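Local coordinates for lipoate-protein ligase 1 (Plasmodium falciparum, PDB 5T8U) that belongs to the lipoate-protein ligase family and holds lipoic acid in a pocket of its lipoyl protein ligase A/B-type catalytic domain, at residues I123-L128 and I134-Q139; N142-T145 and K150-G153. All coordinates share one frame; numbering follows the deposited sequence.

Contact 1: I123-L128 and I134-Q139; sequences IILNTL and IEAKTQ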
ATOM      1  N   ILE A 123     -14.414  -2.277   9.870  1.00 55.41           N
ATOM      2  CA  ILE A 123     -13.770  -2.599  11.139  1.00 57.58           C
ATOM      3  C   ILE A 123     -13.143  -1.349  11.736  1.00 59.19           C
ATOM      4  O   ILE A 123     -13.293  -1.070  12.933  1.00 60.84           O
ATOM      5  CB  ILE A 123     -12.731  -3.721  10.945  1.00 55.33           C
ATOM      6  CG1 ILE A 123     -13.425  -5.019  10.521  1.00 55.55           C
ATOM      7  CG2 ILE A 123     -11.923  -3.944  12.229  1.00 54.08           C
ATOM      8  CD1 ILE A 123     -12.471  -6.124  10.106  1.00 55.04           C
ATOM      9  N   ILE A 124     -12.445  -0.566  10.911  1.00 58.70           N
ATOM     10  CA  ILE A 124     -11.797   0.640  11.420  1.00 59.34           C
ATOM     11  C   ILE A 124     -12.841   1.641  11.910  1.00 60.83           C
ATOM     12  O   ILE A 124     -12.750   2.164  13.028  1.00 62.66           O
ATOM     13  CB  ILE A 124     -10.880   1.247  10.341  1.00 60.42           C
ATOM     14  CG1 ILE A 124      -9.828   0.216   9.913  1.00 59.25           C
ATOM     15  CG2 ILE A 124     -10.202   2.511  10.864  1.00 61.70           C
ATOM     16  CD1 ILE A 124      -8.941   0.657   8.772  1.00 58.41           C
ATOM     17  N   LEU A 125     -13.855   1.913  11.087  1.00 62.99           N
ATOM     18  CA  LEU A 125     -14.892   2.864  11.481  1.00 66.27           C
ATOM     19  C   LEU A 125     -15.584   2.426  12.766  1.00 67.73           C
ATOM     20  O   LEU A 125     -15.833   3.247  13.657  1.00 71.10           O
ATOM     21  CB  LEU A 125     -15.907   3.028  10.350  1.00 67.83           C
ATOM     22  CG  LEU A 125     -15.374   3.651   9.057  1.00 68.22           C
ATOM     23  CD1 LEU A 125     -16.391   3.509   7.936  1.00 68.40           C
ATOM     24  CD2 LEU A 125     -15.015   5.109   9.267  1.00 69.80           C
ATOM     25  N   ASN A 126     -15.907   1.136  12.878  0.97 65.80           N
ATOM     26  CA  ASN A 126     -16.494   0.625  14.113  0.97 65.66           C
ATOM     27  C   ASN A 126     -15.557   0.843  15.294  0.97 63.79           C
ATOM     28  O   ASN A 126     -16.006   1.163  16.400  0.97 66.30           O
ATOM     29  CB  ASN A 126     -16.829  -0.859  13.965  0.97 65.72           C
ATOM     30  CG  ASN A 126     -18.010  -1.103  13.045  0.97 68.13           C
ATOM     31  OD1 ASN A 126     -18.832  -0.214  12.820  0.97 69.03           O
ATOM     32  ND2 ASN A 126     -18.106  -2.318  12.517  0.97 68.41           N
ATOM     33  N   THR A 127     -14.250   0.667  15.082  1.00 59.93           N
ATOM     34  CA  THR A 127     -13.280   0.976  16.127  1.00 58.80           C
ATOM     35  C   THR A 127     -13.435   2.418  16.594  1.00 64.26           C
ATOM     36  O   THR A 127     -13.734   2.680  17.768  1.00 66.79           O
ATOM     37  CB  THR A 127     -11.857   0.723  15.617  1.00 54.83           C
ATOM     38  OG1 THR A 127     -11.688  -0.670  15.329  1.00 53.49           O
ATOM     39  CG2 THR A 127     -10.812   1.155  16.644  1.00 54.00           C
ATOM     40  N   LEU A 128     -13.249   3.371  15.677  1.00 67.05           N
ATOM     41  CA  LEU A 128     -13.283   4.780  16.059  1.00 68.96           C
ATOM     42  C   LEU A 128     -14.596   5.132  16.747  1.00 71.70           C
ATOM     43  O   LEU A 128     -14.606   5.779  17.801  1.00 72.35           O
ATOM     44  CB  LEU A 128     -13.067   5.662  14.827  1.00 69.46           C
ATOM     45  CG  LEU A 128     -11.625   5.804  14.326  1.00 70.58           C
ATOM     46  CD1 LEU A 128     -11.128   4.519  13.685  1.00 70.04           C
ATOM     47  CD2 LEU A 128     -11.514   6.963  13.343  1.00 71.20           C
ATOM     48  N   ILE A 134     -15.709   8.736  17.676  0.87 62.87           N
ATOM     49  CA  ILE A 134     -15.236   9.510  16.535  0.87 60.99           C
ATOM     50  C   ILE A 134     -16.036   9.062  15.319  0.87 62.95           C
ATOM     51  O   ILE A 134     -15.852   7.947  14.818  0.87 58.46           O
ATOM     52  CB  ILE A 134     -13.727   9.331  16.318  0.87 59.02           C
ATOM     53  CG1 ILE A 134     -12.954  10.056  17.423  0.87 60.15           C
ATOM     54  CG2 ILE A 134     -13.305   9.857  14.942  0.87 57.82           C
ATOM     55  CD1 ILE A 134     -11.463   9.776  17.433  0.87 58.48           C
ATOM     56  N   GLU A 135     -16.925   9.929  14.845  0.93 75.55           N
ATOM     57  CA  GLU A 135     -17.748   9.633  13.677  0.93 79.55           C
ATOM     58  C   GLU A 135     -16.933   9.920  12.422  0.93 78.54           C
ATOM     59  O   GLU A 135     -16.713  11.082  12.066  0.93 79.91           O
ATOM     60  CB  GLU A 135     -19.033  10.454  13.716  0.93 82.97           C
ATOM     61  CG  GLU A 135     -20.073   9.902  14.680  0.93 85.77           C
ATOM     62  CD  GLU A 135     -21.036  10.963  15.175  0.93 90.49           C
ATOM     63  OE1 GLU A 135     -21.436  11.828  14.369  0.93 92.11           O
ATOM     64  OE2 GLU A 135     -21.385  10.938  16.375  0.93 92.26           O
ATOM     65  N   ALA A 136     -16.484   8.861  11.754  1.00 74.75           N
ATOM     66  CA  ALA A 136     -15.616   8.973  10.593  1.00 74.36           C
ATOM     67  C   ALA A 136     -16.338   8.493   9.341  1.00 74.70           C
ATOM     68  O   ALA A 136     -17.207   7.618   9.396  1.00 77.73           O
ATOM     69  CB  ALA A 136     -14.331   8.162  10.792  1.00 71.55           C
ATOM     70  N   LYS A 137     -15.967   9.083   8.209  1.00 68.08           N
ATOM     71  CA  LYS A 137     -16.494   8.709   6.906  1.00 68.86           C
ATOM     72  C   LYS A 137     -15.343   8.283   6.007  1.00 69.16           C
ATOM     73  O   LYS A 137     -14.205   8.733   6.174  1.00 66.06           O
ATOM     74  CB  LYS A 137     -17.256   9.874   6.257  1.00 73.25           C
ATOM     75  CG  LYS A 137     -18.059   9.490   5.021  1.00 76.15           C
ATOM     76  CD  LYS A 137     -18.774  10.694   4.417  1.00 79.03           C
ATOM     77  CE  LYS A 137     -19.527  10.314   3.150  1.00 80.40           C
ATOM     78  NZ  LYS A 137     -20.611  11.281   2.817  1.00 82.87           N
ATOM     79  N   THR A 138     -15.642   7.403   5.055  1.00 76.18           N
ATOM     80  CA  THR A 138     -14.683   7.017   4.029  1.00 79.09           C
ATOM     81  C   THR A 138     -14.948   7.884   2.801  1.00 83.81           C
ATOM     82  O   THR A 138     -16.069   7.909   2.282  1.00 80.87           O
ATOM     83  CB  THR A 138     -14.778   5.521   3.705  1.00 80.20           C
ATOM     84  OG1 THR A 138     -13.609   5.111   2.985  1.00 80.73           O
ATOM     85  CG2 THR A 138     -16.022   5.179   2.884  1.00 83.15           C
ATOM     86  N   GLN A 139     -13.928   8.624   2.368  1.00 99.29           N
ATOM     87  CA  GLN A 139     -14.112   9.595   1.294  1.00106.48           C
ATOM     88  C   GLN A 139     -14.077   8.918  -0.072  1.00102.47           C
ATOM     89  O   GLN A 139     -15.023   9.029  -0.859  1.00108.94           O
ATOM     90  CB  GLN A 139     -13.041  10.684   1.386  1.00107.26           C
ATOM     91  CG  GLN A 139     -13.447  12.010   0.760  1.00110.04           C
ATOM     92  CD  GLN A 139     -12.439  13.116   1.022  1.00111.71           C
ATOM     93  OE1 GLN A 139     -12.813  14.258   1.285  1.00113.92           O
ATOM     94  NE2 GLN A 139     -11.155  12.782   0.948  1.00110.48           N
TER
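Leu125, Leu128, Ile134 and Ala136 form a small apolar cluster where helix 117-132 turns over into the edge strand 137-138 of the large mixed sheet, a helix-to-strand connection in the lipoyl protein ligase catalytic domain. The methyl of Ala136 is directed at the helix and is met by one branch from each leucine: Leu125 CD2 lies 3.5 Å from Ala136 CB, and Leu128 CD2 lies 4.0 Å from the same atom. Leu125 CD2 also rests against the backbone, 3.3 Å from Ala136 O, covering the peptide that leads into the strand. Its CG stands opposite the carbonyl carbon (chi1 -65°), from where the CD2 branch extends across to the segment 134-139. One helical turn on, Leu128 and Ile134 pass each other at a slant. Their touching ends are Leu128 CD2 and Ile134 CG2, separated by 3.8 Å, while Leu128 CB sits 3.6 Å from Ile134 O.

Behind this layer, Ile144 of the adjoining strand 143-145 receives Ile124, Leu125 and Ala136, and Val146 and Asn209 lie against Ile134. On another side of the helix, Thr127 packs against helix 213-227. Its OG1 adds a 2.9 Å hydrogen bond to Ile123 O, which also accepts from Thr127 N; the two donors approach from opposite faces of the carbonyl plane. The one hydrogen bond that crosses the contact joins Ile134 N to Leu128 O at 3.2 Å, nearly straight at 174°, with the N-H placed well above the carbonyl plane.

Contact 2: N142-T145 and K150-G153; sequences NDIT and KCSG. With LPA (lipoic acid), chain C.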
ATOM      1  N   ASN A 142      -9.799   4.792  -0.749  0.88 66.90           N
ATOM      2  CA  ASN A 142      -8.575   4.606   0.020  0.88 65.35           C
ATOM      3  C   ASN A 142      -8.385   5.600   1.163  0.88 64.83           C
ATOM      4  O   ASN A 142      -7.301   5.616   1.762  0.88 64.00           O
ATOM      5  CB  ASN A 142      -7.361   4.702  -0.909  0.88 65.07           C
ATOM      6  CG  ASN A 142      -7.121   6.116  -1.403  0.88 66.26           C
ATOM      7  OD1 ASN A 142      -8.043   6.788  -1.868  0.88 66.03           O
ATOM      8  ND2 ASN A 142      -5.881   6.581  -1.290  0.88 66.19           N
ATOM      9  N   ASP A 143      -9.377   6.424   1.492  1.00 67.10           N
ATOM     10  CA  ASP A 143      -9.196   7.475   2.485  1.00 67.10           C
ATOM     11  C   ASP A 143     -10.303   7.440   3.527  1.00 66.73           C
ATOM     12  O   ASP A 143     -11.436   7.037   3.248  1.00 66.46           O
ATOM     13  CB  ASP A 143      -9.161   8.858   1.830  1.00 67.47           C
ATOM     14  CG  ASP A 143      -7.847   9.135   1.134  1.00 67.38           C
ATOM     15  OD1 ASP A 143      -7.026   8.199   1.028  1.00 65.45           O
ATOM     16  OD2 ASP A 143      -7.629  10.286   0.702  1.00 68.44           O
ATOM     17  N   ILE A 144      -9.955   7.876   4.736  1.00 67.56           N
ATOM     18  CA  ILE A 144     -10.901   8.042   5.832  1.00 67.38           C
ATOM     19  C   ILE A 144     -10.809   9.483   6.309  1.00 64.68           C
ATOM     20  O   ILE A 144      -9.716   9.969   6.624  1.00 66.27           O
ATOM     21  CB  ILE A 144     -10.622   7.071   6.995  1.00 64.66           C
ATOM     22  CG1 ILE A 144     -10.559   5.624   6.496  1.00 63.93           C
ATOM     23  CG2 ILE A 144     -11.694   7.217   8.076  1.00 64.89           C
ATOM     24  CD1 ILE A 144     -10.096   4.632   7.550  1.00 61.58           C
ATOM     25  N   THR A 145     -11.948  10.162   6.351  1.00 55.20           N
ATOM     26  CA  THR A 145     -12.034  11.515   6.872  1.00 56.82           C
ATOM     27  C   THR A 145     -12.848  11.527   8.159  1.00 63.12           C
ATOM     28  O   THR A 145     -13.663  10.636   8.415  1.00 62.12           O
ATOM     29  CB  THR A 145     -12.669  12.463   5.847  1.00 59.50           C
ATOM     30  OG1 THR A 145     -14.019  12.055   5.585  1.00 60.07           O
ATOM     31  CG2 THR A 145     -11.875  12.461   4.543  1.00 58.57           C
ATOM     32  N   LYS A 150      -8.308  14.316   5.961  1.00 87.81           N
ATOM     33  CA  LYS A 150      -7.701  12.994   5.923  1.00 88.06           C
ATOM     34  C   LYS A 150      -7.120  12.629   7.283  1.00 84.63           C
ATOM     35  O   LYS A 150      -6.354  13.399   7.872  1.00 86.59           O
ATOM     36  CB  LYS A 150      -6.604  12.947   4.859  1.00 90.60           C
ATOM     37  CG  LYS A 150      -6.228  11.539   4.421  1.00 91.41           C
ATOM     38  CD  LYS A 150      -4.765  11.430   4.001  1.00 92.83           C
ATOM     39  CE  LYS A 150      -4.622  10.869   2.595  1.00 93.35           C
ATOM     40  NZ  LYS A 150      -3.230  10.420   2.311  1.00 92.57           N
ATOM     41  N   CYS A 151      -7.492  11.449   7.785  1.00 77.09           N
ATOM     42  CA  CYS A 151      -6.851  10.868   8.955  1.00 73.57           C
ATOM     43  C   CYS A 151      -6.272   9.488   8.687  1.00 72.53           C
ATOM     44  O   CYS A 151      -5.569   8.953   9.553  1.00 74.72           O
ATOM     45  CB  CYS A 151      -7.839  10.775  10.131  1.00 70.72           C
ATOM     46  SG  CYS A 151      -8.967   9.369  10.064  1.00 67.47           S
ATOM     47  N   SER A 152      -6.543   8.900   7.523  1.00 65.36           N
ATOM     48  CA  SER A 152      -5.980   7.607   7.164  1.00 62.49           C
ATOM     49  C   SER A 152      -5.871   7.517   5.649  1.00 66.63           C
ATOM     50  O   SER A 152      -6.661   8.122   4.919  1.00 62.66           O
ATOM     51  CB  SER A 152      -6.830   6.453   7.712  1.00 61.19           C
ATOM     52  OG  SER A 152      -6.631   5.266   6.964  1.00 60.75           O
ATOM     53  N   GLY A 153      -4.881   6.757   5.184  1.00 82.48           N
ATOM     54  CA  GLY A 153      -4.652   6.613   3.755  1.00 86.51           C
ATOM     55  C   GLY A 153      -4.207   5.217   3.371  1.00 81.86           C
ATOM     56  O   GLY A 153      -3.204   4.720   3.891  1.00 88.16           O
TER
HETATM   57  C1  LPA C 401      -2.449   7.443  -0.320  0.79 75.42           C
HETATM   58  O1  LPA C 401      -2.868   8.408   0.371  0.79 75.28           O
HETATM   59  C2  LPA C 401      -2.285   6.065   0.316  0.79 76.30           C
HETATM   60  O2  LPA C 401      -2.169   7.613  -1.537  0.79 74.97           O
HETATM   61  C3  LPA C 401      -1.137   6.112   1.320  0.79 76.78           C
HETATM   62  C4  LPA C 401      -0.714   4.695   1.699  0.79 77.13           C
HETATM   63  C5  LPA C 401       0.614   4.762   2.452  0.79 78.68           C
HETATM   64  C6  LPA C 401       1.105   3.474   2.716  0.79 79.85           C
HETATM   65  S6  LPA C 401       2.625   3.542   2.960  0.79 81.08           S
HETATM   66  C7  LPA C 401       0.304   2.756   4.375  0.79 79.36           C
HETATM   67  C8  LPA C 401       1.426   1.947   5.169  0.79 79.70           C
HETATM   68  S8  LPA C 401       2.986   2.141   4.229  0.79 80.81           S
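The lipoic acid pocket draws three of its residues from this contact: Asn142, Lys150 and Gly153. Lys150 NZ donates a 2.8 Å hydrogen bond to carboxylate oxygen O1 of the ligand, while Asn142 ND2 approaches the carboxylate carbon C1 at 3.7 Å and Gly153 O faces the ligand chain, 3.3 Å from C4. Lys150 reaches the pocket on a bent chain: CG lies anti to the backbone N, and bends at chi2 and chi3 (-149° and -125°) then carry NZ along the strands past Asp143. There the two side chains pass at an angle, with Asp143 OD2 3.6 Å from Lys150 CE. Lys150 NZ remains 4.6 Å from Asp143 OD1, beyond salt-bridge range. Gly97 N is a further hydrogen-bond donor to lipoic acid.

Lys150 and Gly153 stand on an antiparallel beta hairpin of strands 143-145 and 150-159, and Asn142 just precedes its first strand. The pairing is interrupted by a classic bulge at which Cys151 and Ser152 both face Ile144. Cys151 N makes the firm bond, 2.9 Å to Ile144 O and nearly collinear with that carbonyl; Ser152 N adds a weak one to the same oxygen. The return bond from Ile144 N to Ser152 O is also weak. Beyond the bulge, Asp143 and Gly153 form a non-hydrogen-bonded pair, and Gly153 CA makes a CH-O contact with Asn142 O.

On the face bearing Ile144 and Ser152, the isoleucine also meets Phe121 of helix 117-132. Its CD1 reaches Ser152 OG at 3.6 Å, a hydroxyl hydrogen-bonded to Thr168 O, and its CG2 rests 4.0 Å from Cys151 SG.

Contacts 1 and 2 follow one another along the chain and meet in one sheet, where strands 137-138 and 143-145 are neighbours. Contact 1 lies at the sheet's edge, partly buried and farther from the centre of the chain; its chemistry is almost wholly aliphatic, with a single backbone bond between its segments. Contact 2 is buried and combines strand pairing with charged and amide groups turned to lipoic acid. A probable hydrogen bond of 2.7 Å between Lys137 O and Thr145 N, and another from Thr138 OG1 to Asp143 O, join the two directly. Strand 143-145 thus lies between the edge strand of contact 1 and strand 150-159, which carries pocket residues.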